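PDB 2VLA: restriction endonuclease R.BpuJI, which recognises its cognate DNA through the N-terminal recognition domain described here and, as the full-length enzyme, probably cuts DNA as an endonuclease. Local coordinates for residues A[93-96]-A[97-101]; A[181-184]-A[185-189]; A[207-210]-A[211-215]; A[240-243]-A[244-248]. All coordinates share one frame; numbering follows the deposited sequence.

All four contacts are local, each between residues about one turn apart in an uninterrupted piece of chain, so none closes a loop. They follow one another in series, with no nesting or crossing. From the N terminus, contact 1 ends helix 91-99 and leads into helix 102-112. Contact 2 runs along helix 177-189 on the opposite side of the chain's centre from contact 1, the centres of the two contacts about 42 Å apart. Contact 3 lies in the next helix, 203-219, about 9 Å from the chain's centre, and touches the DNA. Contact 4 marks the exit from helix 237-244. Helix 157-165 flanks contacts 2 and 3, and helix 137-150 flanks contacts 2 and 4.

Contact 1: residues A[93-96]-A[97-101]; sequences TNKY and IEDSD
The C-terminal turn of helix 91-99, where Lys95 meets Asp99, runs straight into an Asx turn that hands the chain over to helix 102-112. The salt bridge joins Lys95 NZ to Asp99 OD2 at 2.8 Å, and the ammonium sits on the syn lone pair of that oxygen. The lysine chain stays extended as far as CE and bends only at its last torsion, which turns NZ in toward OD2; on the way CG passes 3.5 Å from Asp99 OD2. Asp99 itself takes the less common first torsion (chi1 70°), with CG between the backbone N and the carbonyl carbon. Its other oxygen, OD1, is thereby turned to the chain ahead and accepts the N-H of Asp101 at 3.0 Å, from 50° above the carboxylate plane, which is the bond that defines the Asx turn. One carboxylate thus holds a helix side chain with one oxygen and the departing backbone with the other. A water donates to Asp99 OD1 at 2.8 Å and to Asp101 O at 3.0 Å, bracing the same turn. Ser100 leaves the helix with positive phi, yet its N still bonds Tyr96 O at 2.8 Å. The Tyr96 ring lies obliquely by this bend, CD1 being 3.8 Å from Asp101 N, and packs on Leu26, Pro27 and Ala30 of helix 22-36. Asp101 starts the following helix: as its N-cap it accepts the N-H of Ala104 through OD1. Earlier in the helix, Thr93 and Ile97 lie side by side, while Thr93 OG1 bonds the carbonyl of Met79.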
loop_
_atom_site.group_PDB
_atom_site.type_symbol
_atom_site.label_atom_id
_atom_site.label_comp_id
_atom_site.label_asym_id
_atom_site.label_seq_id
_atom_site.Cartn_x
_atom_site.Cartn_y
_atom_site.Cartn_z
ATOM N N THR A 93 2.980 15.063 3.788
ATOM C CA THR A 93 4.022 15.889 3.184
ATOM C C THR A 93 4.533 16.920 4.182
ATOM O O THR A 93 5.750 17.094 4.333
ATOM C CB THR A 93 3.509 16.591 1.932
ATOM O OG1 THR A 93 3.256 15.618 0.934
ATOM C CG2 THR A 93 4.547 17.621 1.382
ATOM N N ASN A 94 3.602 17.602 4.864
ATOM C CA ASN A 94 3.964 18.630 5.829
ATOM C C ASN A 94 4.912 18.065 6.913
ATOM O O ASN A 94 5.869 18.720 7.312
ATOM C CB ASN A 94 2.708 19.225 6.483
ATOM C CG ASN A 94 1.896 20.116 5.521
ATOM O OD1 ASN A 94 2.430 20.624 4.528
ATOM N ND2 ASN A 94 0.612 20.312 5.829
ATOM N N LYS A 95 4.627 16.865 7.392
ATOM C CA LYS A 95 5.446 16.261 8.432
ATOM C C LYS A 95 6.861 15.958 7.914
ATOM O O LYS A 95 7.847 16.234 8.579
ATOM C CB LYS A 95 4.784 14.990 8.968
ATOM C CG LYS A 95 5.605 14.239 9.993
ATOM C CD LYS A 95 4.749 13.159 10.697
ATOM C CE LYS A 95 5.590 12.338 11.667
ATOM N NZ LYS A 95 6.711 11.619 10.997
ATOM N N TYR A 96 6.943 15.393 6.720
ATOM C CA TYR A 96 8.224 15.037 6.118
ATOM C C TYR A 96 9.069 16.283 5.840
ATOM O O TYR A 96 10.288 16.272 6.031
ATOM C CB TYR A 96 7.961 14.231 4.843
ATOM C CG TYR A 96 9.191 13.890 4.036
ATOM C CD1 TYR A 96 10.154 12.999 4.518
ATOM C CD2 TYR A 96 9.383 14.436 2.774
ATOM C CE1 TYR A 96 11.275 12.681 3.748
ATOM C CE2 TYR A 96 10.503 14.125 2.005
ATOM C CZ TYR A 96 11.438 13.265 2.495
ATOM O OH TYR A 96 12.531 12.977 1.705
ATOM N N ILE A 97 8.409 17.358 5.428
ATOM C CA ILE A 97 9.075 18.644 5.208
ATOM C C ILE A 97 9.717 19.146 6.539
ATOM O O ILE A 97 10.791 19.746 6.525
ATOM C CB ILE A 97 8.059 19.704 4.653
ATOM C CG1 ILE A 97 7.724 19.426 3.170
ATOM C CG2 ILE A 97 8.578 21.137 4.857
ATOM C CD1 ILE A 97 8.811 19.728 2.233
ATOM N N GLU A 98 9.077 18.854 7.673
ATOM C CA GLU A 98 9.632 19.242 8.979
ATOM C C GLU A 98 10.699 18.270 9.501
ATOM O O GLU A 98 11.644 18.691 10.167
ATOM C CB GLU A 98 8.517 19.389 10.053
ATOM C CG GLU A 98 7.547 20.551 9.836
ATOM C CD GLU A 98 8.077 21.934 10.305
ATOM O OE1 GLU A 98 9.311 22.149 10.396
ATOM O OE2 GLU A 98 7.236 22.812 10.565
ATOM N N ASP A 99 10.511 16.966 9.293
ATOM C CA ASP A 99 11.381 15.996 9.978
ATOM C C ASP A 99 12.345 15.196 9.119
ATOM O O ASP A 99 13.244 14.560 9.661
ATOM C CB ASP A 99 10.586 15.075 10.920
ATOM C CG ASP A 99 9.690 14.084 10.196
ATOM O OD1 ASP A 99 9.842 13.847 8.982
ATOM O OD2 ASP A 99 8.859 13.475 10.881
ATOM N N SER A 100 12.187 15.255 7.789
ATOM C CA SER A 100 13.075 14.530 6.850
ATOM C C SER A 100 13.183 13.018 7.168
ATOM O O SER A 100 14.186 12.379 6.842
ATOM C CB SER A 100 14.463 15.145 6.839
ATOM O OG SER A 100 15.124 14.844 5.632
ATOM N N ASP A 101 12.138 12.455 7.756
ATOM C CA ASP A 101 12.203 11.088 8.258
ATOM C C ASP A 101 11.521 10.160 7.270
ATOM O O ASP A 101 10.310 10.006 7.275
ATOM C CB ASP A 101 11.528 11.020 9.629
ATOM C CG ASP A 101 11.752 9.697 10.342
ATOM O OD1 ASP A 101 11.947 8.674 9.667
ATOM O OD2 ASP A 101 11.634 9.676 11.606
HETATM O O HOH W 1 8.154 11.932 7.940
#

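Contact 2: residues A[181-184]-A[185-189]; sequences IEKI and IEDRS
This is an i to i+4 salt bridge, Lys183 to Asp187, on the last turns of helix 177-189 near the periphery of the domain. Lys183 NZ gives a hydrogen bond to Asp187 OD1 at 2.9 Å, on the syn side but 24° out of the carboxylate plane. A bend at the second torsion of the lysine (chi2 58°) lays its chain along the helix, and CE comes within 3.5 Å of Asp187 OD2. That oxygen has its own partner, the hydroxyl of Tyr163, so the buried carboxylate is held at both ends and its rotation fixed. Glu186 OE2 is a second, long salt-bridge partner of Lys183 NZ, and a doubtful one because the glutamate has two conformers. On another side of the helix Ile184 and Arg188 run alongside each other: the extended arginine places one face of its guanidinium over Ile184 CG2, which is 3.4 Å from NE. Ile181 CG2 meets Ile185 CD1 at 3.9 Å, an apolar contact between successive turns. Around the helix, Ile181 packs on Val144, Thr147 and Ala148 of helix 137-150, while Arg188 forms a salt bridge to Asp159 of helix 157-165, whose Tyr163 also lies against Lys183 and Ile184.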
loop_
_atom_site.group_PDB
_atom_site.type_symbol
_atom_site.label_atom_id
_atom_site.label_comp_id
_atom_site.label_asym_id
_atom_site.label_seq_id
_atom_site.Cartn_x
_atom_site.Cartn_y
_atom_site.Cartn_z
ATOM N N ILE A 181 -0.409 -19.502 9.952
ATOM C CA ILE A 181 0.810 -20.156 10.358
ATOM C C ILE A 181 0.613 -21.668 10.496
ATOM O O ILE A 181 1.422 -22.456 10.023
ATOM C CB ILE A 181 1.324 -19.550 11.666
ATOM C CG1 ILE A 181 1.803 -18.078 11.421
ATOM C CG2 ILE A 181 2.421 -20.431 12.287
ATOM C CD1 ILE A 181 2.680 -17.883 10.195
ATOM N N GLU A 182 -0.472 -22.079 11.113
ATOM C CA GLU A 182 -0.735 -23.509 11.267
ATOM C C GLU A 182 -0.890 -24.211 9.904
ATOM O O GLU A 182 -0.376 -25.317 9.695
ATOM C CB GLU A 182 -1.971 -23.739 12.153
ATOM C CG GLU A 182 -1.702 -23.421 13.635
ATOM C CD GLU A 182 -2.966 -23.405 14.519
ATOM O OE1 GLU A 182 -4.092 -23.336 13.986
ATOM O OE2 GLU A 182 -2.813 -23.433 15.760
ATOM N N LYS A 183 -1.524 -23.530 8.955
ATOM C CA LYS A 183 -1.698 -24.081 7.615
ATOM C C LYS A 183 -0.349 -24.201 6.875
ATOM O O LYS A 183 -0.079 -25.208 6.195
ATOM C CB LYS A 183 -2.679 -23.208 6.821
ATOM C CG LYS A 183 -2.844 -23.590 5.370
ATOM C CD LYS A 183 -3.320 -25.015 5.188
ATOM C CE LYS A 183 -3.583 -25.316 3.737
ATOM N NZ LYS A 183 -3.710 -26.772 3.472
ATOM N N ILE A 184 0.504 -23.190 7.013
ATOM C CA ILE A 184 1.825 -23.237 6.384
ATOM C C ILE A 184 2.628 -24.398 6.960
ATOM O O ILE A 184 3.237 -25.150 6.233
ATOM C CB ILE A 184 2.588 -21.894 6.537
ATOM C CG1 ILE A 184 1.885 -20.811 5.698
ATOM C CG2 ILE A 184 4.076 -22.045 6.109
ATOM C CD1 ILE A 184 2.445 -19.403 5.858
ATOM N N ILE A 185 2.555 -24.586 8.269
ATOM C CA ILE A 185 3.284 -25.667 8.905
ATOM C C ILE A 185 2.766 -27.042 8.412
ATOM O O ILE A 185 3.556 -27.938 8.120
ATOM C CB ILE A 185 3.183 -25.578 10.439
ATOM C CG1 ILE A 185 4.019 -24.383 10.953
ATOM C CG2 ILE A 185 3.644 -26.900 11.085
ATOM C CD1 ILE A 185 3.814 -24.067 12.449
ATOM N N GLU A 186 1.453 -27.187 8.282
ATOM C CA GLU A 186 0.888 -28.444 7.777
ATOM C C GLU A 186 1.301 -28.685 6.330
ATOM O O GLU A 186 1.713 -29.793 5.967
ATOM C CB GLU A 186 -0.633 -28.446 7.886
ATOM C CG GLU A 186 -1.271 -29.745 7.400
ATOM C CD GLU A 186 -2.779 -29.654 7.280
ATOM O OE1 GLU A 186 -3.470 -29.772 8.318
ATOM O OE2 GLU A 186 -3.277 -29.489 6.145
ATOM N N ASP A 187 1.220 -27.646 5.504
ATOM C CA ASP A 187 1.590 -27.774 4.114
ATOM C C ASP A 187 3.058 -28.189 3.970
ATOM O O ASP A 187 3.385 -29.089 3.190
ATOM C CB ASP A 187 1.325 -26.463 3.375
ATOM C CG ASP A 187 -0.119 -26.340 2.892
ATOM O OD1 ASP A 187 -0.925 -27.281 3.140
ATOM O OD2 ASP A 187 -0.456 -25.294 2.278
ATOM N N ARG A 188 3.939 -27.549 4.727
ATOM C CA ARG A 188 5.364 -27.883 4.661
ATOM C C ARG A 188 5.592 -29.326 5.082
ATOM O O ARG A 188 6.463 -30.005 4.544
ATOM C CB ARG A 188 6.187 -26.955 5.546
ATOM C CG ARG A 188 6.263 -25.527 5.038
ATOM C CD ARG A 188 7.130 -24.676 5.914
ATOM N NE ARG A 188 7.203 -23.306 5.424
ATOM C CZ ARG A 188 7.883 -22.332 6.014
ATOM N NH1 ARG A 188 8.564 -22.570 7.123
ATOM N NH2 ARG A 188 7.865 -21.111 5.500
ATOM N N SER A 189 4.813 -29.790 6.052
ATOM C CA SER A 189 4.968 -31.165 6.553
ATOM C C SER A 189 4.551 -32.187 5.501
ATOM O O SER A 189 4.926 -33.363 5.576
ATOM C CB SER A 189 4.165 -31.370 7.844
ATOM O OG SER A 189 2.791 -31.567 7.573
#

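Contact 3: residues A[207-210]-A[211-215]; sequences MQHI and REQLN. With nucleotides of chain C.
Gln208 NE2 is gripped twice: it gives one hydrogen to Glu212 OE2 at 2.9 Å and the other to N7 of DA4 of chain C at 3.0 Å, both bonds nearly straight. Its OE1 accepts from N6 of the same adenine at 2.9 Å. Glu212 OE2 lies in the amide plane of Gln208, but its carboxylate stands almost upright to it (86°). The glutamine reaches the base because CG is anti to the backbone N (chi1 -178°) and the chain extended. Gly16 N holds Glu212 OE1. A leucine in place of Gln208 would probably leave the adenine without both its bonds to this side chain and Glu212 OE2 without the amide donor. Two turns on from Gln208, Asn215 ND2 holds OP2 of DC3 of chain C at 3.0 Å. Arg211 NE, in one of two conformers, bonds Asn215 OD1 at 2.8 Å, orienting that amide, while its NH1 approaches OP1 of DC2 of chain C to 2.8 Å. His209 O takes Gln213 N and NE2 from opposite faces. Helix 203-219 thus reads a base and holds phosphate, consistent with the recognition helix of a helix-turn-helix; Glu212 fixes which way the amide faces, so the paired donor and acceptor suit adenine.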
loop_
_atom_site.group_PDB
_atom_site.type_symbol
_atom_site.label_atom_id
_atom_site.label_comp_id
_atom_site.label_asym_id
_atom_site.label_seq_id
_atom_site.Cartn_x
_atom_site.Cartn_y
_atom_site.Cartn_z
ATOM N N MET A 207 2.984 -10.700 -9.066
ATOM C CA MET A 207 3.787 -10.482 -7.881
ATOM C C MET A 207 4.263 -9.043 -7.638
ATOM O O MET A 207 4.614 -8.710 -6.507
ATOM C CB MET A 207 4.991 -11.420 -7.873
ATOM C CG MET A 207 4.661 -12.847 -7.448
ATOM S SD MET A 207 4.142 -12.969 -5.742
ATOM C CE MET A 207 5.676 -12.529 -4.910
ATOM N N GLN A 208 4.210 -8.166 -8.625
ATOM C CA GLN A 208 4.887 -6.903 -8.430
ATOM C C GLN A 208 4.219 -6.115 -7.285
ATOM O O GLN A 208 4.883 -5.498 -6.483
ATOM C CB GLN A 208 4.948 -6.061 -9.706
ATOM C CG GLN A 208 5.712 -4.760 -9.477
ATOM C CD GLN A 208 6.088 -4.031 -10.731
ATOM O OE1 GLN A 208 5.881 -4.531 -11.839
ATOM N NE2 GLN A 208 6.653 -2.841 -10.566
ATOM N N HIS A 209 2.891 -6.156 -7.227
ATOM C CA HIS A 209 2.160 -5.411 -6.183
ATOM C C HIS A 209 2.331 -6.044 -4.787
ATOM O O HIS A 209 2.189 -5.363 -3.775
ATOM C CB HIS A 209 0.653 -5.295 -6.513
ATOM C CG HIS A 209 -0.008 -6.604 -6.739
ATOM N ND1 HIS A 209 0.170 -7.325 -7.895
ATOM C CD2 HIS A 209 -0.836 -7.340 -5.951
ATOM C CE1 HIS A 209 -0.486 -8.462 -7.799
ATOM N NE2 HIS A 209 -1.137 -8.474 -6.640
ATOM N N ILE A 210 2.645 -7.322 -4.754
ATOM C CA ILE A 210 2.918 -8.006 -3.536
ATOM C C ILE A 210 4.305 -7.682 -3.026
ATOM O O ILE A 210 4.487 -7.292 -1.878
ATOM C CB ILE A 210 2.675 -9.517 -3.688
ATOM C CG1 ILE A 210 1.195 -9.756 -4.006
ATOM C CG2 ILE A 210 3.139 -10.262 -2.479
ATOM C CD1 ILE A 210 0.799 -11.198 -4.280
ATOM N N ARG A 211 5.297 -7.810 -3.905
ATOM C CA ARG A 211 6.641 -7.392 -3.575
ATOM C C ARG A 211 6.665 -5.932 -3.115
ATOM O O ARG A 211 7.337 -5.590 -2.157
ATOM C CB ARG A 211 7.569 -7.573 -4.795
ATOM C CG ARG A 211 8.926 -6.918 -4.621
ATOM C CD ARG A 211 9.650 -7.439 -3.376
ATOM N NE ARG A 211 10.911 -6.735 -3.135
ATOM C CZ ARG A 211 12.105 -7.196 -3.487
ATOM N NH1 ARG A 211 12.205 -8.352 -4.118
ATOM N NH2 ARG A 211 13.195 -6.494 -3.215
ATOM N N GLU A 212 5.971 -5.071 -3.834
ATOM C CA GLU A 212 6.043 -3.647 -3.541
ATOM C C GLU A 212 5.366 -3.243 -2.220
ATOM O O GLU A 212 5.855 -2.413 -1.521
ATOM C CB GLU A 212 5.557 -2.821 -4.707
ATOM C CG GLU A 212 6.587 -2.904 -5.860
ATOM C CD GLU A 212 6.286 -2.068 -7.079
ATOM O OE1 GLU A 212 5.171 -1.576 -7.256
ATOM O OE2 GLU A 212 7.228 -1.924 -7.915
ATOM N N GLN A 213 4.311 -3.943 -1.851
ATOM C CA GLN A 213 3.773 -3.778 -0.516
ATOM C C GLN A 213 4.859 -4.103 0.516
ATOM O O GLN A 213 5.100 -3.327 1.467
ATOM C CB GLN A 213 2.515 -4.649 -0.331
ATOM C CG GLN A 213 1.288 -4.060 -1.012
ATOM C CD GLN A 213 0.082 -4.951 -0.904
ATOM O OE1 GLN A 213 -0.716 -4.825 0.053
ATOM N NE2 GLN A 213 -0.102 -5.824 -1.860
ATOM N N LEU A 214 5.539 -5.243 0.352
ATOM C CA LEU A 214 6.590 -5.576 1.258
ATOM C C LEU A 214 7.709 -4.507 1.240
ATOM O O LEU A 214 8.280 -4.197 2.256
ATOM C CB LEU A 214 7.146 -6.984 0.982
ATOM C CG LEU A 214 6.149 -8.101 1.237
ATOM C CD1 LEU A 214 6.666 -9.414 0.731
ATOM C CD2 LEU A 214 5.855 -8.196 2.691
ATOM N N ASN A 215 8.046 -3.985 0.044
ATOM C CA ASN A 215 9.023 -2.900 -0.039
ATOM C C ASN A 215 8.693 -1.726 0.870
ATOM O O ASN A 215 9.589 -1.098 1.423
ATOM C CB ASN A 215 9.133 -2.373 -1.495
ATOM C CG ASN A 215 9.929 -3.271 -2.419
ATOM O OD1 ASN A 215 10.589 -4.217 -1.993
ATOM N ND2 ASN A 215 9.852 -2.957 -3.706
ATOM P P DC C 3 12.512 -3.443 -6.624
ATOM O OP1 DC C 3 13.422 -2.622 -5.791
ATOM O OP2 DC C 3 11.332 -4.091 -6.055
ATOM O "O5'" DC C 3 11.982 -2.553 -7.840
ATOM C "C5'" DC C 3 12.889 -1.754 -8.587
ATOM C "C4'" DC C 3 12.227 -1.224 -9.830
ATOM O "O4'" DC C 3 12.008 -2.295 -10.767
ATOM C "C3'" DC C 3 10.842 -0.636 -9.582
ATOM O "O3'" DC C 3 10.629 0.572 -10.287
ATOM C "C2'" DC C 3 9.907 -1.718 -10.117
ATOM C "C1'" DC C 3 10.722 -2.123 -11.316
ATOM N N1 DC C 3 10.310 -3.338 -11.977
ATOM C C2 DC C 3 10.464 -3.466 -13.373
ATOM O O2 DC C 3 11.029 -2.554 -14.040
ATOM N N3 DC C 3 10.037 -4.604 -13.951
ATOM C C4 DC C 3 9.474 -5.567 -13.228
ATOM N N4 DC C 3 9.083 -6.669 -13.849
ATOM C C5 DC C 3 9.295 -5.430 -11.831
ATOM C C6 DC C 3 9.684 -4.304 -11.261
ATOM P P DA C 4 10.821 2.026 -9.645
ATOM O OP1 DA C 4 12.189 2.182 -9.298
ATOM O OP2 DA C 4 9.738 2.186 -8.642
ATOM O "O5'" DA C 4 10.472 2.812 -10.932
ATOM C "C5'" DA C 4 11.511 2.983 -11.933
ATOM C "C4'" DA C 4 10.882 3.045 -13.301
ATOM O "O4'" DA C 4 10.421 1.738 -13.722
ATOM C "C3'" DA C 4 9.654 3.966 -13.409
ATOM O "O3'" DA C 4 9.686 4.598 -14.676
ATOM C "C2'" DA C 4 8.508 2.976 -13.336
ATOM C "C1'" DA C 4 9.062 1.823 -14.148
ATOM N N9 DA C 4 8.426 0.549 -13.938
ATOM C C8 DA C 4 7.878 0.060 -12.768
ATOM N N7 DA C 4 7.408 -1.154 -12.881
ATOM C C5 DA C 4 7.648 -1.514 -14.200
ATOM C C6 DA C 4 7.378 -2.659 -14.937
ATOM N N6 DA C 4 6.802 -3.770 -14.486
ATOM N N1 DA C 4 7.789 -2.663 -16.244
ATOM C C2 DA C 4 8.385 -1.551 -16.748
ATOM N N3 DA C 4 8.703 -0.432 -16.153
ATOM C C4 DA C 4 8.281 -0.463 -14.849
ATOM P P DC C 2 12.703 -10.016 -7.495
ATOM O OP1 DC C 2 12.990 -10.215 -6.072
ATOM O OP2 DC C 2 11.363 -10.376 -8.011
ATOM O "O5'" DC C 2 12.919 -8.488 -7.839
ATOM C "C5'" DC C 2 14.143 -7.894 -7.591
ATOM C "C4'" DC C 2 14.157 -6.550 -8.237
ATOM O "O4'" DC C 2 14.163 -6.701 -9.665
ATOM C "C3'" DC C 2 12.947 -5.689 -7.903
ATOM O "O3'" DC C 2 13.449 -4.506 -7.311
ATOM C "C2'" DC C 2 12.240 -5.481 -9.248
ATOM C "C1'" DC C 2 13.363 -5.696 -10.254
ATOM N N1 DC C 2 13.013 -6.225 -11.599
ATOM C C2 DC C 2 13.499 -5.579 -12.743
ATOM O O2 DC C 2 14.126 -4.535 -12.631
ATOM N N3 DC C 2 13.247 -6.129 -13.959
ATOM C C4 DC C 2 12.564 -7.266 -14.052
ATOM N N4 DC C 2 12.365 -7.778 -15.287
ATOM C C5 DC C 2 12.077 -7.948 -12.899
ATOM C C6 DC C 2 12.342 -7.401 -11.700
#

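Contact 4: residues A[240-243]-A[244-248]; sequences INYI and AQFWG
Between Ile240 and Trp247 the backbone runs out of helix 237-244 into a type I turn. Ala244 N bonds Ile240 O four residues back at 2.9 Å, and Gln245 N bonds Asn241 O at 3.2 Å, but Phe246 N turns to Ile243 O, three residues back, at 3.1 Å. That N-H comes from well above the carbonyl plane. Trp247 N then closes the turn on Ala244 O at 3.0 Å. The side-chain contact is the T-shaped pair of Tyr242 and Phe246. The edge of Phe246 points at one face of Tyr242, with ring planes at 72° and centroids 5.2 Å apart; CE1 of Phe246 does the touching, 3.8 Å from Tyr242 CZ and offset toward the rim. Tyr242 presents that face because its CG is anti to the backbone N (chi1 174°), which slants the ring outward and toward the C-terminal end of the helix. The same phenylalanine edge meets the backbone: Phe246 CD1 is 3.1 Å from Tyr242 O, close to the ring plane. Were Phe246 an alanine, the Tyr242 face would probably lose its edge-on partner and a gap would open beside Phe111, whose ring also packs edge-to-face with Phe246. Trp247 and Gly248 line the pocket holding a polyether, probably from the crystallisation liquor. Helix 137-150 backs the contact: Ile243 rests on Leu142, Ala244 on Gln143 and Leu146, and Trp247 on Gln143.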
loop_
_atom_site.group_PDB
_atom_site.type_symbol
_atom_site.label_atom_id
_atom_site.label_comp_id
_atom_site.label_asym_id
_atom_site.label_seq_id
_atom_site.Cartn_x
_atom_site.Cartn_y
_atom_site.Cartn_z
ATOM N N ILE A 240 6.866 -2.090 15.421
ATOM C CA ILE A 240 6.271 -3.344 14.957
ATOM C C ILE A 240 5.066 -3.713 15.819
ATOM O O ILE A 240 3.985 -4.027 15.308
ATOM C CB ILE A 240 7.282 -4.498 14.992
ATOM C CG1 ILE A 240 8.352 -4.298 13.899
ATOM C CG2 ILE A 240 6.575 -5.830 14.812
ATOM C CD1 ILE A 240 9.572 -5.189 14.089
ATOM N N ASN A 241 5.232 -3.652 17.120
ATOM C CA ASN A 241 4.151 -4.068 17.999
ATOM C C ASN A 241 2.942 -3.110 17.950
ATOM O O ASN A 241 1.778 -3.558 17.947
ATOM C CB ASN A 241 4.657 -4.261 19.421
ATOM C CG ASN A 241 5.212 -5.663 19.656
ATOM O OD1 ASN A 241 4.506 -6.655 19.503
ATOM N ND2 ASN A 241 6.481 -5.745 20.009
ATOM N N TYR A 242 3.196 -1.823 17.910
ATOM C CA TYR A 242 2.128 -0.867 17.831
ATOM C C TYR A 242 1.260 -1.114 16.590
ATOM O O TYR A 242 0.030 -1.224 16.698
ATOM C CB TYR A 242 2.672 0.561 17.835
ATOM C CG TYR A 242 1.609 1.603 17.605
ATOM C CD1 TYR A 242 0.674 1.930 18.614
ATOM C CD2 TYR A 242 1.478 2.211 16.360
ATOM C CE1 TYR A 242 -0.292 2.895 18.394
ATOM C CE2 TYR A 242 0.522 3.181 16.130
ATOM C CZ TYR A 242 -0.389 3.495 17.136
ATOM O OH TYR A 242 -1.351 4.439 16.902
ATOM N N ILE A 243 1.895 -1.253 15.429
ATOM C CA ILE A 243 1.157 -1.394 14.229
ATOM C C ILE A 243 0.501 -2.770 14.146
ATOM O O ILE A 243 -0.636 -2.889 13.698
ATOM C CB ILE A 243 2.065 -1.125 12.986
ATOM C CG1 ILE A 243 2.600 0.310 13.044
ATOM C CG2 ILE A 243 1.307 -1.360 11.698
ATOM C CD1 ILE A 243 3.666 0.624 11.988
ATOM N N ALA A 244 1.231 -3.812 14.546
ATOM C CA ALA A 244 0.700 -5.186 14.478
ATOM C C ALA A 244 -0.606 -5.326 15.254
ATOM O O ALA A 244 -1.452 -6.107 14.886
ATOM C CB ALA A 244 1.698 -6.167 15.010
ATOM N N GLN A 245 -0.745 -4.544 16.320
ATOM C CA GLN A 245 -1.902 -4.677 17.227
ATOM C C GLN A 245 -3.217 -4.267 16.577
ATOM O O GLN A 245 -4.276 -4.567 17.097
ATOM C CB GLN A 245 -1.665 -3.883 18.519
ATOM C CG GLN A 245 -0.837 -4.659 19.530
ATOM C CD GLN A 245 -0.193 -3.785 20.582
ATOM O OE1 GLN A 245 -0.431 -2.577 20.640
ATOM N NE2 GLN A 245 0.642 -4.391 21.417
ATOM N N PHE A 246 -3.149 -3.627 15.418
ATOM C CA PHE A 246 -4.342 -3.286 14.655
ATOM C C PHE A 246 -4.786 -4.385 13.676
ATOM O O PHE A 246 -5.714 -4.179 12.901
ATOM C CB PHE A 246 -4.136 -1.966 13.896
ATOM C CG PHE A 246 -3.948 -0.788 14.784
ATOM C CD1 PHE A 246 -2.711 -0.505 15.332
ATOM C CD2 PHE A 246 -5.030 0.025 15.119
ATOM C CE1 PHE A 246 -2.531 0.578 16.149
ATOM C CE2 PHE A 246 -4.869 1.105 15.957
ATOM C CZ PHE A 246 -3.629 1.371 16.505
ATOM N N TRP A 247 -4.141 -5.550 13.723
ATOM C CA TRP A 247 -4.410 -6.585 12.733
ATOM C C TRP A 247 -5.853 -7.020 12.659
ATOM O O TRP A 247 -6.339 -7.412 11.583
ATOM C CB TRP A 247 -3.525 -7.808 12.959
ATOM C CG TRP A 247 -3.857 -8.627 14.204
ATOM C CD1 TRP A 247 -3.236 -8.556 15.421
ATOM C CD2 TRP A 247 -4.844 -9.685 14.329
ATOM N NE1 TRP A 247 -3.786 -9.467 16.287
ATOM C CE2 TRP A 247 -4.753 -10.181 15.630
ATOM C CE3 TRP A 247 -5.781 -10.239 13.468
ATOM C CZ2 TRP A 247 -5.581 -11.193 16.095
ATOM C CZ3 TRP A 247 -6.621 -11.224 13.945
ATOM C CH2 TRP A 247 -6.495 -11.703 15.231
ATOM N N GLY A 248 -6.539 -6.999 13.804
ATOM C CA GLY A 248 -7.926 -7.477 13.879
ATOM C C GLY A 248 -8.979 -6.407 13.700
ATOM O O GLY A 248 -10.174 -6.702 13.762
HETATM O O HOH W 2 2.110 -6.897 19.828
#